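Local coordinates for cell division control protein 4 (Saccharomyces cerevisiae, PDB 3V7D) that serves as the substrate-recognition subunit of an SCF ubiquitin ligase, binding phosphorylated targets such as the CDK inhibitor SIC1 and directing their ubiquitination, at residues Ile313-Tyr318 and Gly356-Ser361; Met330-Arg335 and Thr347-Thr352. The protein carries 1 engineered substitution. All blocks are in the same frame, centred on the assembly; numbering follows the deposited sequence.

Only contact 1 bridges two blades of the WD40 propeller, those whose sheets start with strands 313-319 and 355-360; the centres of the two contacts are about 12 Å apart. Contact 1 pairs the innermost strands, about 11 Å from the centre of the chain, and none of its touching residues is exposed. Contact 2 lies farther out, about 22 Å from that centre, where it closes the outer hairpin of the first blade and 349-352 leads into the next; three of its touching residues are exposed. Contact 1 is van der Waals packing, mostly of carbon, with no hydrogen bond across it, whereas contact 2 combines backbone pairing, a side-chain bond and a bridging water. Tyr314 and Met330 bring the two into touch.

Contact 1 of 2, residues Ile313-Tyr318 and Gly356-Ser361; sequences IYSTIY and GLLRLS
In Ser315 the hydroxyl stands anti to the backbone N (chi1 -179°), and in Leu358 CG turns anti to the carbonyl carbon (chi1 -66°); these two torsions lay OG of Ser315 against the base of the leucine, 3.5 Å from Leu358 CB. CD1 of Leu358 then reaches past the hydroxyl to the serine backbone, ending 3.6 Å from Ser315 O. Ile317 has an extended CG1-CD1 arm that crosses the Leu358 side chain at a slant, with its CD1 3.8 Å from Leu358 CB. The same methyl sits 3.7 Å from Arg359 CA and 4.0 Å from Leu360 CB, so one methyl touches three consecutive residues of the facing strand. At the other end Tyr314 CB rests 3.7 Å from Gly356 CA, side-chain base against glycine backbone, while the tyrosine ring leads away from 356-361.

The axes of strands 313-318 and 356-360 run nearly parallel, 7° apart and 5.4 Å at closest approach, yet no hydrogen bond joins them. That is the geometry of first strands of adjacent propeller blades, packed side to side around the central channel. Tyr314 and Ser315 both hydrogen-bond through their backbones to Ala328, two residues opposite one: a classic beta bulge. Apolar packing from the bound peptide reaches both Tyr314 and Leu357, consistent with this end lying at the substrate-binding surface. Strand 324-329 backs the seam, with Leu358 lying on Ile326 and Ala328; strand 282-287 supports Thr316 on the preceding blade's side, and Leu357 and Arg359 pack on strand 396-401 of the blade after theirs.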
loop_
_atom_site.group_PDB
_atom_site.type_symbol
_atom_site.label_atom_id
_atom_site.label_comp_id
_atom_site.label_asym_id
_atom_site.label_seq_id
_atom_site.Cartn_x
_atom_site.Cartn_y
_atom_site.Cartn_z
ATOM N N ILE B 313 13.100 24.216 -5.804
ATOM C CA ILE B 313 12.408 22.942 -5.727
ATOM C C ILE B 313 13.320 21.955 -5.007
ATOM O O ILE B 313 14.477 21.777 -5.390
ATOM C CB ILE B 313 12.084 22.370 -7.117
ATOM C CG1 ILE B 313 11.508 23.450 -8.039
ATOM C CG2 ILE B 313 11.144 21.178 -6.984
ATOM C CD1 ILE B 313 10.149 23.956 -7.627
ATOM N N TYR B 314 12.804 21.315 -3.967
ATOM C CA TYR B 314 13.613 20.405 -3.168
ATOM C C TYR B 314 13.231 18.943 -3.367
ATOM O O TYR B 314 14.038 18.047 -3.142
ATOM C CB TYR B 314 13.540 20.781 -1.687
ATOM C CG TYR B 314 14.611 21.759 -1.271
ATOM C CD1 TYR B 314 14.423 23.128 -1.408
ATOM C CD2 TYR B 314 15.821 21.313 -0.756
ATOM C CE1 TYR B 314 15.408 24.024 -1.033
ATOM C CE2 TYR B 314 16.808 22.199 -0.378
ATOM C CZ TYR B 314 16.600 23.553 -0.518
ATOM O OH TYR B 314 17.589 24.436 -0.141
ATOM N N SER B 315 12.000 18.707 -3.806
ATOM C CA SER B 315 11.510 17.348 -3.947
ATOM C C SER B 315 10.424 17.249 -5.005
ATOM O O SER B 315 9.545 18.108 -5.091
ATOM C CB SER B 315 10.962 16.855 -2.606
ATOM O OG SER B 315 10.494 15.528 -2.712
ATOM N N THR B 316 10.484 16.191 -5.806
ATOM C CA THR B 316 9.400 15.909 -6.737
ATOM C C THR B 316 9.072 14.421 -6.827
ATOM O O THR B 316 9.937 13.555 -6.660
ATOM C CB THR B 316 9.685 16.457 -8.148
ATOM O OG1 THR B 316 8.475 16.442 -8.915
ATOM C CG2 THR B 316 10.749 15.621 -8.857
ATOM N N ILE B 317 7.806 14.134 -7.083
ATOM C CA ILE B 317 7.371 12.771 -7.335
ATOM C C ILE B 317 6.610 12.721 -8.647
ATOM O O ILE B 317 5.727 13.542 -8.894
ATOM C CB ILE B 317 6.467 12.248 -6.208
ATOM C CG1 ILE B 317 7.279 12.057 -4.922
ATOM C CG2 ILE B 317 5.804 10.936 -6.618
ATOM C CD1 ILE B 317 6.481 11.466 -3.787
ATOM N N TYR B 318 6.969 11.771 -9.502
ATOM C CA TYR B 318 6.178 11.508 -10.690
ATOM C C TYR B 318 5.112 10.467 -10.360
ATOM O O TYR B 318 5.410 9.284 -10.220
ATOM C CB TYR B 318 7.065 11.033 -11.846
ATOM C CG TYR B 318 6.299 10.577 -13.069
ATOM C CD1 TYR B 318 5.169 11.261 -13.503
ATOM C CD2 TYR B 318 6.717 9.472 -13.805
ATOM C CE1 TYR B 318 4.467 10.849 -14.624
ATOM C CE2 TYR B 318 6.024 9.055 -14.934
ATOM C CZ TYR B 318 4.898 9.749 -15.335
ATOM O OH TYR B 318 4.198 9.345 -16.449
ATOM N N GLY B 356 10.676 19.996 1.871
ATOM C CA GLY B 356 11.740 19.264 1.205
ATOM C C GLY B 356 11.553 17.761 1.111
ATOM O O GLY B 356 12.397 17.068 0.547
ATOM N N LEU B 357 10.452 17.247 1.647
ATOM C CA LEU B 357 10.235 15.803 1.664
ATOM C C LEU B 357 8.833 15.421 1.199
ATOM O O LEU B 357 7.835 15.955 1.690
ATOM C CB LEU B 357 10.490 15.246 3.071
ATOM C CG LEU B 357 11.896 15.441 3.643
ATOM C CD1 LEU B 357 11.927 15.187 5.145
ATOM C CD2 LEU B 357 12.875 14.531 2.923
ATOM N N LEU B 358 8.768 14.488 0.255
ATOM C CA LEU B 358 7.497 14.012 -0.288
ATOM C C LEU B 358 7.495 12.501 -0.376
ATOM O O LEU B 358 8.502 11.897 -0.746
ATOM C CB LEU B 358 7.260 14.561 -1.696
ATOM C CG LEU B 358 7.043 16.054 -1.897
ATOM C CD1 LEU B 358 6.921 16.355 -3.391
ATOM C CD2 LEU B 358 5.810 16.516 -1.135
ATOM N N ARG B 359 6.360 11.895 -0.047
ATOM C CA ARG B 359 6.168 10.464 -0.257
ATOM C C ARG B 359 4.756 10.221 -0.763
ATOM O O ARG B 359 3.831 10.957 -0.420
ATOM C CB ARG B 359 6.397 9.681 1.035
ATOM C CG ARG B 359 7.827 9.697 1.538
ATOM C CD ARG B 359 8.630 8.555 0.986
ATOM N NE ARG B 359 9.979 8.535 1.539
ATOM C CZ ARG B 359 10.965 7.792 1.051
ATOM N NH1 ARG B 359 10.742 7.011 -0.000
ATOM N NH2 ARG B 359 12.168 7.833 1.608
ATOM N N LEU B 360 4.595 9.192 -1.585
ATOM C CA LEU B 360 3.287 8.833 -2.105
ATOM C C LEU B 360 3.003 7.367 -1.816
ATOM O O LEU B 360 3.722 6.487 -2.286
ATOM C CB LEU B 360 3.220 9.099 -3.610
ATOM C CG LEU B 360 1.885 8.871 -4.321
ATOM C CD1 LEU B 360 0.789 9.743 -3.719
ATOM C CD2 LEU B 360 2.025 9.134 -5.820
ATOM N N SER B 361 1.977 7.113 -1.011
ATOM C CA SER B 361 1.474 5.758 -0.827
ATOM C C SER B 361 0.216 5.628 -1.669
ATOM O O SER B 361 -0.201 6.593 -2.305
ATOM C CB SER B 361 1.155 5.479 0.641
ATOM O OG SER B 361 -0.019 6.161 1.047
#

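Contact 2 of 2, residues Met330-Arg335 and Thr347-Thr352; sequences MDTTIR and TLQGHT
Backbone hydrogen bonds join Ile334 and Leu348 in both directions, an antiparallel hydrogen-bonded pair. Ile334 N gives to Leu348 O at 3.0 Å, and Leu348 N returns a nearly straight bond to Ile334 O (2.7 Å, 177° at the hydrogen). Arg335 and Thr347 follow as a non-hydrogen-bonded pair, their side chains alongside each other with Thr347 OG1 over one face of the guanidinium.

Beyond the paired strands, side-chain and water bonds take over. Gln349 bends at chi2 (64°), bringing its NE2 to Thr332 OG1 at 3.3 Å, with the hydroxyl near the amide plane. Water 1 donates to both Thr332 O and Leu348 O and accepts from Gly350 N, tying three backbone groups together where the chains diverge. Ahead of the strand, Asp331 OD1 takes Thr333 N at 2.8 Å, an Asx turn, and also Thr333 OG1, from the same face of the carboxylate.

The hairpin 334-338 and 343-348 forms the outer two strands of a propeller blade. As usual in WD40 proteins, the outermost strand 343-348 is counted with the following sequence repeat while completing this blade.

Apolar packing lies beneath. Ile334 CB meets Leu348 CB at 3.9 Å, and both side chains rest on Trp377. Ile334 CD1 approaches the edge of the His351 ring in its plane, 3.9 Å from His351 CD2; hydrogen bonds between NE2 and Ser367 OG and between ND1 and Ser373 OG hold that ring's rotation.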
loop_
_atom_site.group_PDB
_atom_site.type_symbol
_atom_site.label_atom_id
_atom_site.label_comp_id
_atom_site.label_asym_id
_atom_site.label_seq_id
_atom_site.Cartn_x
_atom_site.Cartn_y
_atom_site.Cartn_z
ATOM N N MET B 330 10.852 25.509 -1.512
ATOM C CA MET B 330 11.272 26.382 -0.431
ATOM C C MET B 330 10.250 27.505 -0.224
ATOM O O MET B 330 10.245 28.166 0.814
ATOM C CB MET B 330 12.655 26.958 -0.738
ATOM C CG MET B 330 13.289 27.730 0.402
ATOM S SD MET B 330 14.965 28.262 0.007
ATOM C CE MET B 330 15.316 29.327 1.402
ATOM N N ASP B 331 9.372 27.708 -1.205
ATOM C CA ASP B 331 8.316 28.712 -1.073
ATOM C C ASP B 331 7.169 28.252 -0.170
ATOM O O ASP B 331 6.140 28.916 -0.088
ATOM C CB ASP B 331 7.790 29.178 -2.445
ATOM C CG ASP B 331 7.093 28.071 -3.237
ATOM O OD1 ASP B 331 6.673 27.049 -2.652
ATOM O OD2 ASP B 331 6.949 28.240 -4.465
ATOM N N THR B 332 7.365 27.107 0.489
ATOM C CA THR B 332 6.406 26.512 1.429
ATOM C C THR B 332 5.185 25.881 0.760
ATOM O O THR B 332 4.313 25.347 1.446
ATOM C CB THR B 332 5.903 27.506 2.511
ATOM O OG1 THR B 332 4.969 28.422 1.923
ATOM C CG2 THR B 332 7.061 28.278 3.143
ATOM N N THR B 333 5.110 25.937 -0.566
ATOM C CA THR B 333 3.947 25.388 -1.257
ATOM C C THR B 333 4.235 24.032 -1.887
ATOM O O THR B 333 5.388 23.682 -2.159
ATOM C CB THR B 333 3.413 26.335 -2.359
ATOM O OG1 THR B 333 4.291 26.306 -3.491
ATOM C CG2 THR B 333 3.293 27.758 -1.842
ATOM N N ILE B 334 3.167 23.273 -2.108
ATOM C CA ILE B 334 3.227 22.039 -2.872
ATOM C C ILE B 334 2.331 22.203 -4.088
ATOM O O ILE B 334 1.187 22.638 -3.962
ATOM C CB ILE B 334 2.710 20.851 -2.058
ATOM C CG1 ILE B 334 3.554 20.661 -0.797
ATOM C CG2 ILE B 334 2.718 19.590 -2.901
ATOM C CD1 ILE B 334 2.854 19.861 0.280
ATOM N N ARG B 335 2.843 21.864 -5.266
ATOM C CA ARG B 335 2.040 21.987 -6.478
ATOM C C ARG B 335 1.754 20.646 -7.133
ATOM O O ARG B 335 2.610 19.768 -7.179
ATOM C CB ARG B 335 2.692 22.946 -7.481
ATOM C CG ARG B 335 2.592 24.403 -7.068
ATOM C CD ARG B 335 3.124 25.330 -8.136
ATOM N NE ARG B 335 2.685 26.702 -7.903
ATOM C CZ ARG B 335 2.357 27.552 -8.871
ATOM N NH1 ARG B 335 2.416 27.170 -10.140
ATOM N NH2 ARG B 335 1.967 28.783 -8.572
ATOM N N THR B 347 -2.553 24.035 -5.903
ATOM C CA THR B 347 -1.510 24.484 -4.997
ATOM C C THR B 347 -1.954 24.165 -3.576
ATOM O O THR B 347 -3.026 24.592 -3.135
ATOM C CB THR B 347 -1.224 25.993 -5.120
ATOM O OG1 THR B 347 -0.921 26.320 -6.481
ATOM C CG2 THR B 347 -0.040 26.374 -4.241
ATOM N N LEU B 348 -1.136 23.396 -2.870
ATOM C CA LEU B 348 -1.444 22.999 -1.505
ATOM C C LEU B 348 -0.636 23.864 -0.551
ATOM O O LEU B 348 0.583 23.971 -0.679
ATOM C CB LEU B 348 -1.091 21.527 -1.287
ATOM C CG LEU B 348 -1.551 20.538 -2.360
ATOM C CD1 LEU B 348 -1.145 19.115 -1.994
ATOM C CD2 LEU B 348 -3.053 20.636 -2.557
ATOM N N GLN B 349 -1.322 24.485 0.401
ATOM C CA GLN B 349 -0.676 25.353 1.374
ATOM C C GLN B 349 -0.924 24.823 2.785
ATOM O O GLN B 349 -1.944 25.130 3.395
ATOM C CB GLN B 349 -1.215 26.781 1.240
ATOM C CG GLN B 349 -0.472 27.811 2.072
ATOM C CD GLN B 349 0.976 27.965 1.646
ATOM O OE1 GLN B 349 1.268 28.531 0.591
ATOM N NE2 GLN B 349 1.891 27.456 2.465
ATOM N N GLY B 350 0.002 24.016 3.296
ATOM C CA GLY B 350 -0.148 23.431 4.618
ATOM C C GLY B 350 1.138 23.432 5.426
ATOM O O GLY B 350 1.261 22.724 6.428
ATOM N N HIS B 351 2.101 24.229 4.979
ATOM C CA HIS B 351 3.384 24.359 5.656
ATOM C C HIS B 351 3.792 25.823 5.652
ATOM O O HIS B 351 3.444 26.563 4.733
ATOM C CB HIS B 351 4.461 23.543 4.936
ATOM C CG HIS B 351 4.158 22.080 4.841
ATOM N ND1 HIS B 351 4.303 21.218 5.906
ATOM C CD2 HIS B 351 3.734 21.323 3.800
ATOM C CE1 HIS B 351 3.978 19.994 5.529
ATOM N NE2 HIS B 351 3.627 20.031 4.256
ATOM N N THR B 352 4.536 26.241 6.670
ATOM C CA THR B 352 5.014 27.618 6.746
ATOM C C THR B 352 6.531 27.672 6.639
ATOM O O THR B 352 7.158 28.660 7.016
ATOM C CB THR B 352 4.565 28.311 8.045
ATOM O OG1 THR B 352 5.225 27.707 9.164
ATOM C CG2 THR B 352 3.053 28.191 8.224
HETATM O O HOH W 1 2.484 23.580 1.425
#